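Local coordinates for protein ABC-type amino acid transport system, permease component (Caldanaerobacter subterraneus subsp. tengcongensis MB4, PDB 4YMU) that probably moves amino acids across the cell membrane as the permease component of an ABC transporter, and holds bound arginine in a pocket among its helices, at residues 14-17 and 18-22; 64-67 and 68-71; 72-75 and 76-80. One frame throughout, in Å; residues are numbered along the deposited sequence.

Interaction 1: residues 14-17 and 18-22; sequences LFIS and GLIMT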
loop_
_atom_site.group_PDB
_atom_site.type_symbol
_atom_site.label_atom_id
_atom_site.label_comp_id
_atom_site.label_asym_id
_atom_site.label_seq_id
_atom_site.Cartn_x
_atom_site.Cartn_y
_atom_site.Cartn_z
ATOM N N LEU C 14 11.491 4.876 44.596
ATOM C CA LEU C 14 11.575 6.079 43.782
ATOM C C LEU C 14 11.349 5.751 42.308
ATOM O O LEU C 14 10.605 6.446 41.614
ATOM C CB LEU C 14 12.908 6.803 43.993
ATOM C CG LEU C 14 13.013 7.617 45.289
ATOM C CD1 LEU C 14 14.343 8.351 45.352
ATOM C CD2 LEU C 14 11.857 8.605 45.401
ATOM N N PHE C 15 11.976 4.677 41.844
ATOM C CA PHE C 15 11.793 4.214 40.472
ATOM C C PHE C 15 10.334 3.884 40.179
ATOM O O PHE C 15 9.765 4.377 39.208
ATOM C CB PHE C 15 12.655 2.991 40.221
ATOM C CG PHE C 15 14.110 3.298 40.078
ATOM C CD1 PHE C 15 14.573 4.022 38.987
ATOM C CD2 PHE C 15 15.026 2.833 41.006
ATOM C CE1 PHE C 15 15.924 4.299 38.834
ATOM C CE2 PHE C 15 16.377 3.094 40.850
ATOM C CZ PHE C 15 16.824 3.831 39.762
ATOM N N ILE C 16 9.742 3.054 41.032
ATOM C CA ILE C 16 8.335 2.681 40.930
ATOM C C ILE C 16 7.425 3.910 40.957
ATOM O O ILE C 16 6.452 3.983 40.204
ATOM C CB ILE C 16 7.952 1.693 42.052
ATOM C CG1 ILE C 16 8.473 0.294 41.710
ATOM C CG2 ILE C 16 6.448 1.656 42.281
ATOM C CD1 ILE C 16 8.127 -0.752 42.742
ATOM N N SER C 17 7.737 4.867 41.828
ATOM C CA SER C 17 6.958 6.099 41.929
ATOM C C SER C 17 7.087 6.960 40.671
ATOM O O SER C 17 6.123 7.593 40.232
ATOM C CB SER C 17 7.397 6.909 43.146
ATOM O OG SER C 17 6.705 8.140 43.188
ATOM N N GLY C 18 8.292 6.987 40.110
ATOM C CA GLY C 18 8.551 7.722 38.885
ATOM C C GLY C 18 7.759 7.102 37.750
ATOM O O GLY C 18 7.079 7.813 36.999
ATOM N N LEU C 19 7.831 5.771 37.655
ATOM C CA LEU C 19 7.055 5.004 36.681
ATOM C C LEU C 19 5.561 5.319 36.711
ATOM O O LEU C 19 4.988 5.708 35.694
ATOM C CB LEU C 19 7.251 3.505 36.916
ATOM C CG LEU C 19 6.337 2.585 36.097
ATOM C CD1 LEU C 19 6.433 2.886 34.613
ATOM C CD2 LEU C 19 6.683 1.123 36.356
ATOM N N ILE C 20 4.946 5.165 37.880
ATOM C CA ILE C 20 3.529 5.446 38.050
ATOM C C ILE C 20 3.190 6.856 37.584
ATOM O O ILE C 20 2.117 7.108 37.042
ATOM C CB ILE C 20 3.105 5.249 39.508
ATOM C CG1 ILE C 20 3.206 3.776 39.891
ATOM C CG2 ILE C 20 1.697 5.778 39.750
ATOM C CD1 ILE C 20 2.538 3.456 41.207
ATOM N N MET C 21 4.125 7.774 37.778
ATOM C CA MET C 21 3.909 9.166 37.415
ATOM C C MET C 21 4.024 9.333 35.897
ATOM O O MET C 21 3.288 10.112 35.293
ATOM C CB MET C 21 4.898 10.073 38.153
ATOM C CG MET C 21 4.298 11.363 38.687
ATOM S SD MET C 21 3.211 11.140 40.118
ATOM C CE MET C 21 2.265 12.661 40.099
ATOM N N THR C 22 4.953 8.612 35.277
ATOM C CA THR C 22 5.041 8.647 33.823
ATOM C C THR C 22 3.725 8.143 33.232
ATOM O O THR C 22 3.175 8.764 32.324
ATOM C CB THR C 22 6.220 7.832 33.282
ATOM O OG1 THR C 22 7.449 8.520 33.556
ATOM C CG2 THR C 22 6.080 7.640 31.771
#

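Interaction 2: residues 64-67 and 68-71; sequences GTPL and LVQL. With ARG (arginine), chain I.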
loop_
_atom_site.group_PDB
_atom_site.type_symbol
_atom_site.label_atom_id
_atom_site.label_comp_id
_atom_site.label_asym_id
_atom_site.label_seq_id
_atom_site.Cartn_x
_atom_site.Cartn_y
_atom_site.Cartn_z
ATOM N N GLY C 64 4.792 20.828 13.373
ATOM C CA GLY C 64 5.980 21.330 12.707
ATOM C C GLY C 64 6.925 22.047 13.649
ATOM O O GLY C 64 7.874 22.712 13.205
ATOM N N THR C 65 6.695 21.866 14.952
ATOM C CA THR C 65 7.387 22.634 15.984
ATOM C C THR C 65 7.680 21.755 17.224
ATOM O O THR C 65 6.865 20.912 17.599
ATOM C CB THR C 65 6.526 23.887 16.313
ATOM O OG1 THR C 65 7.357 25.040 16.438
ATOM C CG2 THR C 65 5.651 23.684 17.532
ATOM N N PRO C 66 8.860 21.918 17.847
ATOM C CA PRO C 66 9.286 20.972 18.895
ATOM C C PRO C 66 8.399 20.942 20.149
ATOM O O PRO C 66 7.893 21.991 20.590
ATOM C CB PRO C 66 10.700 21.453 19.256
ATOM C CG PRO C 66 11.166 22.212 18.060
ATOM C CD PRO C 66 9.923 22.892 17.538
ATOM N N LEU C 67 8.206 19.741 20.699
ATOM C CA LEU C 67 7.437 19.552 21.932
ATOM C C LEU C 67 8.066 20.354 23.085
ATOM O O LEU C 67 7.350 20.914 23.905
ATOM C CB LEU C 67 7.411 18.070 22.316
ATOM C CG LEU C 67 6.254 17.452 23.116
ATOM C CD1 LEU C 67 6.776 16.427 24.113
ATOM C CD2 LEU C 67 5.332 18.452 23.783
ATOM N N LEU C 68 9.397 20.368 23.157
ATOM C CA LEU C 68 10.120 21.078 24.214
ATOM C C LEU C 68 9.690 22.533 24.224
ATOM O O LEU C 68 9.244 23.060 25.264
ATOM C CB LEU C 68 11.633 21.012 23.979
ATOM C CG LEU C 68 12.616 20.907 25.156
ATOM C CD1 LEU C 68 13.929 21.595 24.823
ATOM C CD2 LEU C 68 12.045 21.421 26.475
ATOM N N VAL C 69 9.799 23.167 23.058
ATOM C CA VAL C 69 9.444 24.571 22.922
ATOM C C VAL C 69 8.011 24.854 23.390
ATOM O O VAL C 69 7.761 25.864 24.034
ATOM C CB VAL C 69 9.722 25.092 21.497
ATOM C CG1 VAL C 69 9.137 26.469 21.277
ATOM C CG2 VAL C 69 11.221 25.085 21.216
ATOM N N GLN C 70 7.099 23.925 23.150
ATOM C CA GLN C 70 5.714 24.083 23.595
ATOM C C GLN C 70 5.619 23.986 25.116
ATOM O O GLN C 70 4.894 24.768 25.756
ATOM C CB GLN C 70 4.814 23.034 22.935
ATOM C CG GLN C 70 4.679 23.199 21.425
ATOM C CD GLN C 70 4.224 21.922 20.689
ATOM O OE1 GLN C 70 4.596 21.693 19.539
ATOM N NE2 GLN C 70 3.425 21.095 21.357
ATOM N N LEU C 71 6.340 23.017 25.682
ATOM C CA LEU C 71 6.398 22.831 27.132
ATOM C C LEU C 71 6.847 24.121 27.809
ATOM O O LEU C 71 6.145 24.669 28.661
ATOM C CB LEU C 71 7.392 21.727 27.497
ATOM C CG LEU C 71 7.095 20.764 28.660
ATOM C CD1 LEU C 71 8.312 20.589 29.558
ATOM C CD2 LEU C 71 5.867 21.149 29.457
HETATM N N ARG I . 9.840 14.717 19.749
HETATM C CA ARG I . 9.289 15.193 18.479
HETATM C C ARG I . 8.872 16.652 18.547
HETATM O O ARG I . 8.537 17.254 17.519
HETATM C CB ARG I . 8.076 14.367 18.062
HETATM C CG ARG I . 6.846 14.577 18.904
HETATM C CD ARG I . 5.792 13.546 18.531
HETATM N NE ARG I . 4.501 13.816 19.149
HETATM C CZ ARG I . 3.483 12.965 19.150
HETATM N NH1 ARG I . 2.342 13.298 19.740
HETATM N NH2 ARG I . 3.611 11.777 18.570
HETATM O OXT ARG I . 8.838 17.238 19.629
#

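Interaction 3: residues 72-75 and 76-80; sequences LLIY and NGLMQ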
loop_
_atom_site.group_PDB
_atom_site.type_symbol
_atom_site.label_atom_id
_atom_site.label_comp_id
_atom_site.label_asym_id
_atom_site.label_seq_id
_atom_site.Cartn_x
_atom_site.Cartn_y
_atom_site.Cartn_z
ATOM N N LEU C 72 8.030 24.592 27.420
ATOM C CA LEU C 72 8.619 25.788 28.004
ATOM C C LEU C 72 7.745 27.018 27.758
ATOM O O LEU C 72 7.566 27.851 28.656
ATOM C CB LEU C 72 10.013 26.017 27.419
ATOM C CG LEU C 72 10.958 24.825 27.545
ATOM C CD1 LEU C 72 12.327 25.195 27.040
ATOM C CD2 LEU C 72 11.015 24.324 28.968
ATOM N N LEU C 73 7.172 27.107 26.560
ATOM C CA LEU C 73 6.309 28.229 26.216
ATOM C C LEU C 73 5.177 28.292 27.215
ATOM O O LEU C 73 4.850 29.370 27.701
ATOM C CB LEU C 73 5.749 28.110 24.801
ATOM C CG LEU C 73 4.847 29.276 24.379
ATOM C CD1 LEU C 73 5.674 30.523 24.231
ATOM C CD2 LEU C 73 4.095 28.988 23.086
ATOM N N ILE C 74 4.603 27.144 27.561
ATOM C CA ILE C 74 3.562 27.169 28.570
ATOM C C ILE C 74 4.140 27.480 29.963
ATOM O O ILE C 74 3.603 28.319 30.696
ATOM C CB ILE C 74 2.752 25.874 28.634
ATOM C CG1 ILE C 74 2.026 25.614 27.306
ATOM C CG2 ILE C 74 1.748 25.948 29.790
ATOM C CD1 ILE C 74 1.169 24.371 27.328
ATOM N N TYR C 75 5.228 26.804 30.326
ATOM C CA TYR C 75 5.767 26.896 31.682
ATOM C C TYR C 75 6.485 28.224 31.965
ATOM O O TYR C 75 6.033 29.017 32.776
ATOM C CB TYR C 75 6.687 25.709 31.972
ATOM C CG TYR C 75 7.077 25.575 33.425
ATOM C CD1 TYR C 75 8.382 25.820 33.844
ATOM C CD2 TYR C 75 6.140 25.194 34.384
ATOM C CE1 TYR C 75 8.749 25.685 35.188
ATOM C CE2 TYR C 75 6.493 25.068 35.731
ATOM C CZ TYR C 75 7.799 25.315 36.121
ATOM O OH TYR C 75 8.159 25.188 37.441
ATOM N N ASN C 76 7.602 28.454 31.293
ATOM C CA ASN C 76 8.348 29.690 31.453
ATOM C C ASN C 76 7.636 30.887 30.830
ATOM O O ASN C 76 7.526 31.946 31.441
ATOM C CB ASN C 76 9.727 29.539 30.824
ATOM C CG ASN C 76 10.574 28.504 31.534
ATOM O OD1 ASN C 76 10.217 28.051 32.626
ATOM N ND2 ASN C 76 11.705 28.124 30.925
ATOM N N GLY C 77 7.130 30.715 29.618
ATOM C CA GLY C 77 6.578 31.827 28.873
ATOM C C GLY C 77 5.355 32.461 29.498
ATOM O O GLY C 77 5.014 33.600 29.184
ATOM N N LEU C 78 4.690 31.753 30.398
ATOM C CA LEU C 78 3.484 32.322 30.990
ATOM C C LEU C 78 3.727 33.084 32.307
ATOM O O LEU C 78 2.866 33.850 32.757
ATOM C CB LEU C 78 2.409 31.248 31.158
ATOM C CG LEU C 78 1.793 30.797 29.831
ATOM C CD1 LEU C 78 0.563 29.930 30.075
ATOM C CD2 LEU C 78 1.463 31.995 28.946
ATOM N N MET C 79 4.898 32.880 32.905
ATOM C CA MET C 79 5.239 33.497 34.188
ATOM C C MET C 79 5.065 35.022 34.192
ATOM O O MET C 79 4.417 35.584 35.086
ATOM C CB MET C 79 6.652 33.096 34.606
ATOM C CG MET C 79 6.710 31.738 35.290
ATOM S SD MET C 79 8.369 31.025 35.244
ATOM C CE MET C 79 8.075 29.439 36.026
ATOM N N GLN C 80 5.613 35.679 33.173
ATOM C CA GLN C 80 5.552 37.135 33.069
ATOM C C GLN C 80 4.134 37.693 32.992
ATOM O O GLN C 80 3.949 38.904 32.961
ATOM C CB GLN C 80 6.357 37.614 31.866
ATOM C CG GLN C 80 5.817 37.111 30.545
ATOM C CD GLN C 80 6.763 37.374 29.399
ATOM O OE1 GLN C 80 7.754 36.649 29.203
ATOM N NE2 GLN C 80 6.465 38.420 28.626
#

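Interaction 1: residues 14-17 and 18-22
Phe15 and Leu19, one turn apart on helix 12-44, are joined by a backbone hydrogen bond, Leu19 N to Phe15 O at 2.8 Å. Three more bonds of the same i to i+4 pattern run beside it. Gly18 N donates to Leu14 O and Ile20 N to Ile16 O, the latter with a 173° N-H...O angle, whereas Met21 N meets Ser17 O at a longer 3.2 Å and bends to 140°.

Apolar contact is sparse. The CG2 of Ile16 lies 4.4 Å from CD1 of Ile20. With CG1 of Ile20 beside its own backbone N (chi1 -67°), that branch folds back over the preceding turn, and CG1 comes 3.3 Å from Ile16 O. The CB of Leu19 likewise lies 3.4 Å from Ile16 O.

Beyond the two segments, Phe15 packs on Ile191 and Ile192 and Leu19 on Met199, all of helix 186-214, while Leu14 rests on helix 174-182. Ile16, Ser17 and Ile20 lie on the surface. The four successive i to i+4 bonds mark a regular alpha-helix, and its two unlike faces are consistent with a place at the edge of the bundle, within the first predicted transmembrane helix.

Interaction 2: residues 64-67 and 68-71
Pro66 O and Gln70 N face each other across the first turn of helix 67-75, where the backbone changes from extended to helical. Thr65 and Pro66 have extended phi/psi values, and Leu67 is already helical, which puts Pro66 at the N-cap position. The turn is closed by a weak bond from Gln70 N to Pro66 O (3.3 Å) and a firmer one from Leu71 N to Leu67 O (2.9 Å).

Among side chains, Pro66 CB rests 4.2 Å from CG2 of Val69, the branch set beside the Val69 backbone N. Gln70 turns back over the loop: its CG, likewise beside its own N (chi1 -66°), approaches Pro66 O at 3.5 Å and CG2 of Thr65 at 4.0 Å. With an alanine at Gln70, the Thr65 methyl and the Pro66 carbonyl would probably lose this aliphatic cover, opening a gap beside the loop.

Pro66 and Val69 also pack on Tyr196 and Thr172 of the second subunit. The N-H of Leu67, in the first helical turn, is used by the ligand: Leu67 N donates to OXT of the bound arginine at 2.8 Å. Asn98, Glu152 and Glu159 are further hydrogen-bond partners of the same arginine. Through Leu67 N the helix start thus forms a carboxylate-binding edge of the arginine pocket, a role typical of helix N-termini.

Interaction 3: residues 72-75 and 76-80
Tyr75 and Met79 meet side chain to side chain where helix 67-75 gives way to the following loop, a passage built round a pi-turn, the i to i+5 hydrogen bond from Gly77 N to Leu72 O. The methyl CE of Met79 sits over one face of the Tyr75 ring, 4.2 Å from its centroid and 23° off the normal, displaced toward the rim, which makes a CH-pi contact. Met79 reaches it with CG set beside its own backbone N and the chain extended from there.

The amide of Asn76 approaches the same ring obliquely. Its OD1 lies 3.1 Å from Tyr75 CD1, with the amide and ring planes 49° apart. On another side of the turn Ile74 and Leu78 run side by side, pointing the same way, and CG2 of Ile74 is 4.2 Å from CD1 of Leu78. Leu78 CG also sits 3.2 Å from Ile74 O, so its branch lies against the carbonyl as well as the methyl.

These side chains are positioned by the backbone. Leu72 O accepts two N-H groups: Gly77 N at 3.1 Å and 165°, and Asn76 N in a weak, strongly bent bond. Gly77 CA comes within 3.2 Å of Leu73 O, where a CB modelled on the glycine would clash with that oxygen. A further i to i+3 bond, Met79 N to Asn76 O, continues the turn.

Farther out, Ile74 packs on Ser93 and Ala94 and Tyr75 on Ala90, all of helix 87-112, and Tyr189 of the second subunit lies against Leu72 and Leu73. The loop end is tied to that subunit by Gln80: OE1 accepts from Tyr185 N and Phe186 N of the second subunit, while NE2 bonds to OE1 of Glu187 of the second subunit.

Interactions 1, 2 and 3 follow one another along the chain. Interaction 1 lies within helix 12-44, its centre about 24 Å from that of interaction 2 and about 26 Å from that of interaction 3, with no touching atoms. Interactions 2 and 3 are much closer, with centres about 13 Å apart, because 64-71 and 72-80 adjoin in sequence and share helix 67-75: one holds its start, the other its last turn and the loop that follows. Both touch the second subunit, whereas interaction 1 meets no other chain. This short helix thus runs from the arginine site outward along the subunit interface, while interaction 1 belongs to a separate, predicted transmembrane helix.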